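DUF871 domain-containing protein (Enterococcus faecalis, PDB 2P0O) is of unknown function but belongs to the MupG family, and so probably hydrolyses N-acetylmuramic acid 6-phosphate glycosides during recycling of cell-wall sugars. Local coordinates at residues L29-I34 with A232-Y237; P203-V208 with L346-A351; G209-A212 with A218-I221. All blocks are in the same frame, centred on the assembly; numbering follows the deposited sequence.

Contact 1: L29-I34 with A232-Y237; sequences LGFDGI and AQFGYY
Phe-234 offers one face of its ring to the edge of the Phe-31 ring, forming a T-shaped (edge-to-face) pair. Phe-31 CZ stands over the centre of the Phe-234 ring and comes within 3.6 Å of Phe-234 CD1. The centroids of the two rings are 5.0 Å apart and the planes meet at 69°. Phe-31 CE1 lies beside the stem of the other ring, 3.9 Å from Phe-234 CG, and with CZ it makes up the edge that does the touching. The Phe-31 ring is set by a first torsion of -68°, which places CG beside its own backbone N and swings the far end of the ring toward the helix. One residue further along the helix, Gly-235, without a side chain, presents its backbone to Leu-29. Leu-29 packs there, with CD1 4.0 Å from Gly-235 CA and CG at nearly the same distance. Between Leu-29 and Phe-31, Gly-30 has a positive phi (95°) and serves as the C-prime residue of the Schellman motif that ends helix 17-28, turning the chain toward strand 33-38. The contact is apolar and buried. Phe-31 also touches Ile-7 of strand 4-8, while Phe-234 makes a further edge-to-face pair with Phe-204 and packs on Ala-207 of helix 203-212. Helix 228-240 thus lies against the barrel between helices 17-28 and 203-212.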
ATOM      1  N   LEU A  29       6.747  10.008  -4.529  1.00 59.18           N
ATOM      2  CA  LEU A  29       7.059   8.680  -4.029  1.00 59.33           C
ATOM      3  C   LEU A  29       6.418   7.582  -4.878  1.00 59.21           C
ATOM      4  O   LEU A  29       6.444   6.421  -4.486  1.00 59.19           O
ATOM      5  CB  LEU A  29       6.578   8.567  -2.578  1.00 59.73           C
ATOM      6  CG  LEU A  29       7.483   8.900  -1.378  1.00 61.46           C
ATOM      7  CD1 LEU A  29       8.742   9.635  -1.699  1.00 59.84           C
ATOM      8  CD2 LEU A  29       6.696   9.580  -0.235  1.00 60.04           C
ATOM      9  N   GLY A  30       5.818   7.938  -6.017  1.00 58.69           N
ATOM     10  CA  GLY A  30       5.183   6.937  -6.884  1.00 58.14           C
ATOM     11  C   GLY A  30       3.678   6.695  -6.719  1.00 58.34           C
ATOM     12  O   GLY A  30       3.158   5.660  -7.153  1.00 57.89           O
ATOM     13  N   PHE A  31       2.976   7.650  -6.110  1.00 58.33           N
ATOM     14  CA  PHE A  31       1.501   7.624  -5.970  1.00 58.40           C
ATOM     15  C   PHE A  31       0.857   8.524  -7.027  1.00 58.34           C
ATOM     16  O   PHE A  31       1.199   9.697  -7.087  1.00 58.99           O
ATOM     17  CB  PHE A  31       1.106   8.070  -4.555  1.00 58.23           C
ATOM     18  CG  PHE A  31       1.511   7.083  -3.479  1.00 57.78           C
ATOM     19  CD1 PHE A  31       2.845   7.019  -3.026  1.00 59.04           C
ATOM     20  CD2 PHE A  31       0.566   6.212  -2.930  1.00 57.36           C
ATOM     21  CE1 PHE A  31       3.233   6.093  -2.050  1.00 58.41           C
ATOM     22  CE2 PHE A  31       0.920   5.281  -1.935  1.00 57.60           C
ATOM     23  CZ  PHE A  31       2.255   5.219  -1.497  1.00 60.52           C
ATOM     24  N   ASP A  32      -0.027   7.975  -7.869  1.00 57.97           N
ATOM     25  CA  ASP A  32      -0.613   8.719  -8.990  1.00 58.81           C
ATOM     26  C   ASP A  32      -2.094   8.984  -8.891  1.00 58.10           C
ATOM     27  O   ASP A  32      -2.689   9.524  -9.843  1.00 58.44           O
ATOM     28  CB  ASP A  32      -0.358   8.030 -10.349  1.00 59.14           C
ATOM     29  CG  ASP A  32       1.106   7.941 -10.696  1.00 61.06           C
ATOM     30  OD1 ASP A  32       1.809   8.973 -10.614  1.00 60.85           O
ATOM     31  OD2 ASP A  32       1.548   6.815 -11.046  1.00 64.43           O
ATOM     32  N   GLY A  33      -2.692   8.599  -7.767  1.00 57.74           N
ATOM     33  CA  GLY A  33      -4.131   8.680  -7.601  1.00 56.14           C
ATOM     34  C   GLY A  33      -4.590   9.184  -6.253  1.00 56.38           C
ATOM     35  O   GLY A  33      -3.914   8.999  -5.221  1.00 55.69           O
ATOM     36  N   ILE A  34      -5.770   9.815  -6.282  1.00 56.06           N
ATOM     37  CA  ILE A  34      -6.468  10.270  -5.109  1.00 55.49           C
ATOM     38  C   ILE A  34      -7.882   9.690  -5.095  1.00 56.55           C
ATOM     39  O   ILE A  34      -8.567   9.646  -6.134  1.00 56.82           O
ATOM     40  CB  ILE A  34      -6.559  11.816  -5.051  1.00 55.66           C
ATOM     41  CG1 ILE A  34      -5.159  12.433  -4.971  1.00 54.02           C
ATOM     42  CG2 ILE A  34      -7.463  12.254  -3.876  1.00 53.00           C
ATOM     43  CD1 ILE A  34      -5.092  13.896  -5.421  1.00 55.86           C
ATOM     44  N   ALA A 232       9.218   6.756   3.767  1.00 56.32           N
ATOM     45  CA  ALA A 232      10.628   6.470   3.469  1.00 56.32           C
ATOM     46  C   ALA A 232      10.773   5.078   2.903  1.00 56.24           C
ATOM     47  O   ALA A 232      11.603   4.865   2.021  1.00 56.37           O
ATOM     48  CB  ALA A 232      11.475   6.620   4.707  1.00 55.14           C
ATOM     49  N   GLN A 233       9.967   4.131   3.413  1.00 55.64           N
ATOM     50  CA  GLN A 233       9.999   2.759   2.921  1.00 55.40           C
ATOM     51  C   GLN A 233       9.452   2.710   1.483  1.00 55.94           C
ATOM     52  O   GLN A 233      10.080   2.085   0.622  1.00 55.64           O
ATOM     53  CB  GLN A 233       9.275   1.798   3.867  1.00 55.10           C
ATOM     54  CG  GLN A 233      10.107   1.502   5.123  1.00 54.97           C
ATOM     55  CD  GLN A 233       9.428   0.552   6.094  1.00 55.78           C
ATOM     56  OE1 GLN A 233       8.257   0.727   6.440  1.00 56.64           O
ATOM     57  NE2 GLN A 233      10.164  -0.441   6.557  1.00 52.80           N
ATOM     58  N   PHE A 234       8.310   3.373   1.232  1.00 54.97           N
ATOM     59  CA  PHE A 234       7.785   3.489  -0.124  1.00 55.88           C
ATOM     60  C   PHE A 234       8.840   4.101  -1.021  1.00 56.11           C
ATOM     61  O   PHE A 234       9.142   3.555  -2.084  1.00 56.77           O
ATOM     62  CB  PHE A 234       6.472   4.304  -0.206  1.00 54.88           C
ATOM     63  CG  PHE A 234       5.226   3.499   0.148  1.00 56.54           C
ATOM     64  CD1 PHE A 234       4.653   2.609  -0.783  1.00 56.40           C
ATOM     65  CD2 PHE A 234       4.607   3.653   1.396  1.00 53.28           C
ATOM     66  CE1 PHE A 234       3.484   1.864  -0.458  1.00 55.82           C
ATOM     67  CE2 PHE A 234       3.427   2.912   1.727  1.00 54.15           C
ATOM     68  CZ  PHE A 234       2.882   2.029   0.808  1.00 55.38           C
ATOM     69  N   GLY A 235       9.410   5.217  -0.570  1.00 56.17           N
ATOM     70  CA  GLY A 235      10.335   5.983  -1.366  1.00 56.66           C
ATOM     71  C   GLY A 235      11.557   5.167  -1.684  1.00 56.95           C
ATOM     72  O   GLY A 235      12.019   5.164  -2.824  1.00 58.07           O
ATOM     73  N   TYR A 236      12.099   4.490  -0.685  1.00 56.98           N
ATOM     74  CA  TYR A 236      13.298   3.681  -0.879  1.00 58.15           C
ATOM     75  C   TYR A 236      13.043   2.560  -1.910  1.00 57.78           C
ATOM     76  O   TYR A 236      13.854   2.309  -2.806  1.00 57.38           O
ATOM     77  CB  TYR A 236      13.739   3.099   0.468  1.00 58.53           C
ATOM     78  CG  TYR A 236      15.235   2.984   0.652  1.00 60.13           C
ATOM     79  CD1 TYR A 236      15.929   1.822   0.277  1.00 58.68           C
ATOM     80  CD2 TYR A 236      15.962   4.043   1.227  1.00 59.09           C
ATOM     81  CE1 TYR A 236      17.318   1.726   0.468  1.00 60.37           C
ATOM     82  CE2 TYR A 236      17.336   3.953   1.429  1.00 59.10           C
ATOM     83  CZ  TYR A 236      18.007   2.802   1.046  1.00 60.83           C
ATOM     84  OH  TYR A 236      19.379   2.758   1.247  1.00 63.61           O
ATOM     85  N   TYR A 237      11.903   1.890  -1.777  1.00 57.63           N
ATOM     86  CA  TYR A 237      11.517   0.838  -2.694  1.00 57.13           C
ATOM     87  C   TYR A 237      11.298   1.398  -4.085  1.00 57.71           C
ATOM     88  O   TYR A 237      11.693   0.808  -5.086  1.00 57.28           O
ATOM     89  CB  TYR A 237      10.207   0.204  -2.225  1.00 58.06           C
ATOM     90  CG  TYR A 237       9.824  -1.058  -2.992  1.00 59.49           C
ATOM     91  CD1 TYR A 237      10.725  -2.114  -3.089  1.00 59.78           C
ATOM     92  CD2 TYR A 237       8.568  -1.192  -3.621  1.00 61.00           C
ATOM     93  CE1 TYR A 237      10.409  -3.278  -3.784  1.00 62.71           C
ATOM     94  CE2 TYR A 237       8.234  -2.378  -4.335  1.00 61.86           C
ATOM     95  CZ  TYR A 237       9.176  -3.406  -4.397  1.00 62.78           C
ATOM     96  OH  TYR A 237       8.931  -4.582  -5.051  1.00 64.08           O
TER

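Contact 2: P203-V208 with L346-A351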
ATOM      1  N   PRO A 203       1.768  -0.312   6.627  1.00 55.40           N
ATOM      2  CA  PRO A 203       1.099  -0.020   5.355  1.00 55.32           C
ATOM      3  C   PRO A 203       1.951  -0.297   4.119  1.00 55.37           C
ATOM      4  O   PRO A 203       1.415  -0.716   3.077  1.00 56.65           O
ATOM      5  CB  PRO A 203       0.765   1.483   5.455  1.00 55.40           C
ATOM      6  CG  PRO A 203       0.809   1.794   6.926  1.00 55.36           C
ATOM      7  CD  PRO A 203       1.797   0.855   7.535  1.00 55.27           C
ATOM      8  N   PHE A 204       3.258  -0.059   4.206  1.00 54.67           N
ATOM      9  CA  PHE A 204       4.146  -0.336   3.072  1.00 54.22           C
ATOM     10  C   PHE A 204       4.127  -1.813   2.718  1.00 54.92           C
ATOM     11  O   PHE A 204       3.994  -2.162   1.552  1.00 54.89           O
ATOM     12  CB  PHE A 204       5.587   0.164   3.340  1.00 53.86           C
ATOM     13  CG  PHE A 204       6.626  -0.390   2.380  1.00 52.10           C
ATOM     14  CD1 PHE A 204       6.742   0.117   1.088  1.00 49.10           C
ATOM     15  CD2 PHE A 204       7.499  -1.399   2.784  1.00 50.00           C
ATOM     16  CE1 PHE A 204       7.690  -0.380   0.195  1.00 48.35           C
ATOM     17  CE2 PHE A 204       8.451  -1.910   1.906  1.00 49.27           C
ATOM     18  CZ  PHE A 204       8.546  -1.409   0.594  1.00 50.32           C
ATOM     19  N   ALA A 205       4.286  -2.677   3.728  1.00 55.02           N
ATOM     20  CA  ALA A 205       4.273  -4.109   3.477  1.00 55.49           C
ATOM     21  C   ALA A 205       2.899  -4.550   2.944  1.00 55.35           C
ATOM     22  O   ALA A 205       2.818  -5.429   2.109  1.00 55.35           O
ATOM     23  CB  ALA A 205       4.610  -4.893   4.762  1.00 54.36           C
ATOM     24  N   ALA A 206       1.836  -3.938   3.461  1.00 55.44           N
ATOM     25  CA  ALA A 206       0.483  -4.282   3.061  1.00 55.47           C
ATOM     26  C   ALA A 206       0.256  -3.928   1.585  1.00 55.87           C
ATOM     27  O   ALA A 206      -0.215  -4.767   0.813  1.00 56.02           O
ATOM     28  CB  ALA A 206      -0.529  -3.557   3.973  1.00 54.90           C
ATOM     29  N   ALA A 207       0.670  -2.718   1.201  1.00 55.13           N
ATOM     30  CA  ALA A 207       0.498  -2.207  -0.163  1.00 56.69           C
ATOM     31  C   ALA A 207       1.295  -2.995  -1.185  1.00 56.87           C
ATOM     32  O   ALA A 207       0.761  -3.472  -2.184  1.00 56.99           O
ATOM     33  CB  ALA A 207       0.847  -0.690  -0.237  1.00 54.62           C
ATOM     34  N   VAL A 208       2.585  -3.154  -0.914  1.00 57.63           N
ATOM     35  CA  VAL A 208       3.420  -3.931  -1.792  1.00 57.32           C
ATOM     36  C   VAL A 208       2.884  -5.362  -1.981  1.00 57.33           C
ATOM     37  O   VAL A 208       2.830  -5.853  -3.127  1.00 57.99           O
ATOM     38  CB  VAL A 208       4.921  -3.885  -1.344  1.00 56.95           C
ATOM     39  CG1 VAL A 208       5.795  -4.733  -2.277  1.00 56.67           C
ATOM     40  CG2 VAL A 208       5.408  -2.447  -1.373  1.00 58.31           C
ATOM     41  N   LEU A 346       9.264  -9.203   5.382  1.00 42.50           N
ATOM     42  CA  LEU A 346      10.054 -10.427   5.097  1.00 43.92           C
ATOM     43  C   LEU A 346       9.483 -11.389   4.064  1.00 43.27           C
ATOM     44  O   LEU A 346      10.245 -11.835   3.247  1.00 42.84           O
ATOM     45  CB  LEU A 346      10.455 -11.222   6.368  1.00 42.52           C
ATOM     46  CG  LEU A 346      11.307 -10.460   7.401  1.00 44.64           C
ATOM     47  CD1 LEU A 346      11.357 -11.208   8.735  1.00 38.30           C
ATOM     48  CD2 LEU A 346      12.724 -10.176   6.835  1.00 41.64           C
ATOM     49  N   PRO A 347       8.181 -11.768   4.144  1.00 44.37           N
ATOM     50  CA  PRO A 347       7.631 -12.627   3.067  1.00 44.46           C
ATOM     51  C   PRO A 347       7.543 -11.945   1.692  1.00 44.10           C
ATOM     52  O   PRO A 347       7.250 -12.615   0.706  1.00 43.59           O
ATOM     53  CB  PRO A 347       6.212 -12.962   3.541  1.00 45.17           C
ATOM     54  CG  PRO A 347       6.078 -12.428   4.943  1.00 45.30           C
ATOM     55  CD  PRO A 347       7.178 -11.462   5.188  1.00 44.81           C
ATOM     56  N   LEU A 348       7.765 -10.629   1.626  1.00 43.48           N
ATOM     57  CA  LEU A 348       7.739  -9.910   0.358  1.00 44.04           C
ATOM     58  C   LEU A 348       9.054 -10.058  -0.395  1.00 44.31           C
ATOM     59  O   LEU A 348       9.144  -9.794  -1.625  1.00 44.65           O
ATOM     60  CB  LEU A 348       7.456  -8.423   0.577  1.00 44.30           C
ATOM     61  CG  LEU A 348       6.076  -8.120   1.166  1.00 45.21           C
ATOM     62  CD1 LEU A 348       5.876  -6.620   1.107  1.00 48.31           C
ATOM     63  CD2 LEU A 348       4.982  -8.883   0.377  1.00 45.42           C
ATOM     64  N   ILE A 349      10.071 -10.487   0.344  1.00 44.25           N
ATOM     65  CA  ILE A 349      11.425 -10.553  -0.175  1.00 44.99           C
ATOM     66  C   ILE A 349      11.588 -11.920  -0.831  1.00 45.44           C
ATOM     67  O   ILE A 349      11.812 -12.944  -0.167  1.00 45.77           O
ATOM     68  CB  ILE A 349      12.452 -10.306   0.923  1.00 44.12           C
ATOM     69  CG1 ILE A 349      12.227  -8.923   1.505  1.00 44.12           C
ATOM     70  CG2 ILE A 349      13.878 -10.335   0.371  1.00 45.85           C
ATOM     71  CD1 ILE A 349      13.016  -8.685   2.742  1.00 37.87           C
ATOM     72  N   LYS A 350      11.420 -11.908  -2.132  1.00 45.13           N
ATOM     73  CA  LYS A 350      11.472 -13.107  -2.954  1.00 47.62           C
ATOM     74  C   LYS A 350      12.883 -13.431  -3.450  1.00 47.14           C
ATOM     75  O   LYS A 350      13.857 -12.694  -3.179  1.00 47.01           O
ATOM     76  CB  LYS A 350      10.550 -12.940  -4.180  1.00 47.22           C
ATOM     77  CG  LYS A 350       9.169 -13.450  -3.918  1.00 52.49           C
ATOM     78  CD  LYS A 350       8.189 -12.364  -3.612  1.00 57.23           C
ATOM     79  CE  LYS A 350       7.274 -12.827  -2.478  1.00 62.91           C
ATOM     80  NZ  LYS A 350       6.666 -14.173  -2.695  1.00 65.37           N
ATOM     81  N   ALA A 351      12.966 -14.549  -4.177  1.00 47.03           N
ATOM     82  CA  ALA A 351      14.163 -14.947  -4.906  1.00 46.61           C
ATOM     83  C   ALA A 351      14.714 -13.715  -5.656  1.00 46.18           C
ATOM     84  O   ALA A 351      13.974 -13.035  -6.383  1.00 46.77           O
ATOM     85  CB  ALA A 351      13.815 -16.100  -5.920  1.00 46.91           C
TER
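Ala-205 and Val-208, the two residues on which Leu-348 rests, belong to a helix turn whose shortest backbone bond runs from Ala-207 N to Pro-203 O at 2.8 Å. A single methyl of Leu-348 does most of the touching: CD1 lies 3.4 Å from Ala-205 O and 4.2 Å from Ala-205 CB. It also reaches Val-208, at 3.8 Å from Val-208 CB, so that it rests on two residues one turn apart along the helix. The leucine comes in at a slant to Val-208, with CD1 leading. Its CG is anti to its own carbonyl carbon (chi1 -64°), and with chi2 at -171° CD1 stands at the end of an extended chain pointing at the helix. On the other side, Val-208 turns its CG1 branch anti to its backbone N, which brings Val-208 CG1 to 3.9 Å from Leu-348 CD1. Helix 203-212 is the last helix before the eighth strand of the TIM barrel, whereas Leu-348 ends a short 3-10 turn in the cyclophilin-like C-terminal part, so the contact is packing between the barrel and the C-terminal part. Within that turn Ile-349 N bonds to Leu-346 O at 3.2 Å. Ala-205 packs in addition on Thr-344. Val-208 and Ile-349 both pack on Phe-243 of strand 242-247, Val-208 from the barrel helix and Ile-349 from the C-terminal loop.

Contact 3: G209-A212 with A218-I221. With NA (sodium ion), chain C.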
ATOM      1  N   GLY A 209       2.490  -6.024  -0.895  1.00 56.50           N
ATOM      2  CA  GLY A 209       1.973  -7.396  -1.022  1.00 58.01           C
ATOM      3  C   GLY A 209       0.725  -7.450  -1.884  1.00 58.03           C
ATOM      4  O   GLY A 209       0.609  -8.295  -2.767  1.00 57.89           O
ATOM      5  N   LEU A 210      -0.190  -6.511  -1.665  1.00 58.92           N
ATOM      6  CA  LEU A 210      -1.426  -6.464  -2.434  1.00 61.07           C
ATOM      7  C   LEU A 210      -1.169  -6.213  -3.904  1.00 61.98           C
ATOM      8  O   LEU A 210      -1.763  -6.849  -4.760  1.00 63.37           O
ATOM      9  CB  LEU A 210      -2.362  -5.384  -1.881  1.00 60.44           C
ATOM     10  CG  LEU A 210      -3.149  -5.804  -0.658  1.00 61.91           C
ATOM     11  CD1 LEU A 210      -4.076  -4.663  -0.283  1.00 62.39           C
ATOM     12  CD2 LEU A 210      -3.967  -7.111  -0.907  1.00 62.55           C
HETATM   13  N   MSE A 211      -0.255  -5.294  -4.188  1.00 63.88           N
HETATM   14  CA  MSE A 211       0.092  -4.947  -5.545  1.00 64.93           C
HETATM   15  C   MSE A 211       0.662  -6.158  -6.294  1.00 65.06           C
HETATM   16  O   MSE A 211       0.447  -6.301  -7.505  1.00 64.67           O
HETATM   17  CB  MSE A 211       1.080  -3.774  -5.555  1.00 65.80           C
HETATM   18  CG  MSE A 211       1.192  -3.068  -6.940  1.00 70.25           C
HETATM   19 SE   MSE A 211      -0.516  -2.143  -7.430  1.00 78.67          SE
HETATM   20  CE  MSE A 211      -0.614  -2.961  -9.197  1.00 76.75           C
ATOM     21  N   ALA A 212       1.372  -7.037  -5.586  1.00 64.95           N
ATOM     22  CA  ALA A 212       1.925  -8.234  -6.228  1.00 64.82           C
ATOM     23  C   ALA A 212       0.826  -9.231  -6.579  1.00 64.70           C
ATOM     24  O   ALA A 212       1.020 -10.124  -7.393  1.00 64.72           O
ATOM     25  CB  ALA A 212       2.985  -8.889  -5.337  1.00 64.94           C
ATOM     26  N   ALA A 218      -4.808  -1.855  -8.151  1.00 59.13           N
ATOM     27  CA  ALA A 218      -4.425  -0.620  -7.469  1.00 58.74           C
ATOM     28  C   ALA A 218      -4.577  -0.696  -5.967  1.00 58.35           C
ATOM     29  O   ALA A 218      -5.472  -1.389  -5.457  1.00 58.56           O
ATOM     30  CB  ALA A 218      -5.206   0.557  -8.029  1.00 58.04           C
ATOM     31  N   VAL A 219      -3.700   0.008  -5.256  1.00 57.60           N
ATOM     32  CA  VAL A 219      -3.752   0.047  -3.804  1.00 57.32           C
ATOM     33  C   VAL A 219      -3.688   1.497  -3.318  1.00 57.34           C
ATOM     34  O   VAL A 219      -2.773   2.237  -3.712  1.00 56.23           O
ATOM     35  CB  VAL A 219      -2.598  -0.772  -3.168  1.00 57.77           C
ATOM     36  CG1 VAL A 219      -2.760  -0.794  -1.647  1.00 57.73           C
ATOM     37  CG2 VAL A 219      -2.598  -2.188  -3.699  1.00 57.48           C
ATOM     38  N   TYR A 220      -4.662   1.869  -2.469  1.00 56.95           N
ATOM     39  CA  TYR A 220      -4.788   3.201  -1.897  1.00 57.10           C
ATOM     40  C   TYR A 220      -4.650   3.209  -0.379  1.00 56.94           C
ATOM     41  O   TYR A 220      -5.201   2.360   0.311  1.00 56.68           O
ATOM     42  CB  TYR A 220      -6.152   3.812  -2.264  1.00 57.04           C
ATOM     43  CG  TYR A 220      -6.185   4.403  -3.673  1.00 57.22           C
ATOM     44  CD1 TYR A 220      -5.887   3.598  -4.796  1.00 56.71           C
ATOM     45  CD2 TYR A 220      -6.514   5.758  -3.890  1.00 56.32           C
ATOM     46  CE1 TYR A 220      -5.907   4.127  -6.089  1.00 55.11           C
ATOM     47  CE2 TYR A 220      -6.541   6.314  -5.207  1.00 56.80           C
ATOM     48  CZ  TYR A 220      -6.240   5.476  -6.291  1.00 55.89           C
ATOM     49  OH  TYR A 220      -6.259   5.952  -7.574  1.00 56.90           O
ATOM     50  N   ILE A 221      -3.950   4.208   0.139  1.00 56.94           N
ATOM     51  CA  ILE A 221      -3.967   4.480   1.569  1.00 56.11           C
ATOM     52  C   ILE A 221      -5.374   4.958   1.927  1.00 55.91           C
ATOM     53  O   ILE A 221      -5.862   5.948   1.349  1.00 55.67           O
ATOM     54  CB  ILE A 221      -2.939   5.576   2.002  1.00 55.48           C
ATOM     55  CG1 ILE A 221      -1.586   5.405   1.271  1.00 56.81           C
ATOM     56  CG2 ILE A 221      -2.797   5.597   3.549  1.00 55.12           C
ATOM     57  CD1 ILE A 221      -0.931   4.042   1.530  1.00 61.22           C
TER
HETATM   58 NA    NA C 371      -1.362  -6.797  -8.987  1.00 61.57          NA
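Val-219 meets Leu-210 and Met-211 through one methyl, CG2, which fits against the helix where the two residues join. Val-219 CG2 lies 3.7 Å from Leu-210 CB and 3.9 Å from Met-211 N, so it touches the stem of the leucine and the helix backbone more than any side-chain end. The valine torsion explains this: CG1 is anti to the backbone N (chi1 -175°) and CG2 is anti to the carbonyl carbon, directed at the helix. In Leu-210 the CG also stands beside the backbone N, and the Leu-210 side chain also packs on Thr-176 and Val-178 of the adjacent strand 173-178. Met-211, modelled as selenomethionine, follows a different course. Its CG starts out anti to the backbone N (chi1 -163°), then the chain bends at chi2 (66°) and chi3, bringing SE to the start of the strand. There SE is 4.2 Å from Ala-218 CA and 4.3 Å from Val-219 CG2, so it touches the backbone of Ala-218 and, loosely, the Val-219 methyl. The terminal CE comes back to 3.9 Å from the sodium ion, a packing distance and not a bond. The metal is bound instead by Met-211 O, at 2.4 Å, together with Asp-213 O and Val-216 O, so that three backbone carbonyls share one cation. Strand 173-178, helix 203-212 and strand 218-221 form a right-handed beta-alpha-beta unit, the repeating element of the TIM barrel, here with a sodium ion bound by Met-211 of the helix and by residues leading to the eighth strand.

Overall arrangement
From the N terminus, residues 29-34 open contact 1, running from the end of the first barrel helix into the second strand. Much later 203-208 opens contact 2, and helix 203-212 continues directly into contact 3, which closes a short loop when 218-221 returns as the eighth strand. Residues 232-237 then close contact 1 and 346-351 close contact 2, so these two long loops cross while contact 3 lies within both. Tyr-237 CB and Gln-233 O pack on the Phe-204 ring, joining contacts 1 and 2, and Tyr-220 reaches Gly-33 and Ile-34 to join contacts 1 and 3. Together they tie both ends of the barrel sequence to each other and to the C-terminal part.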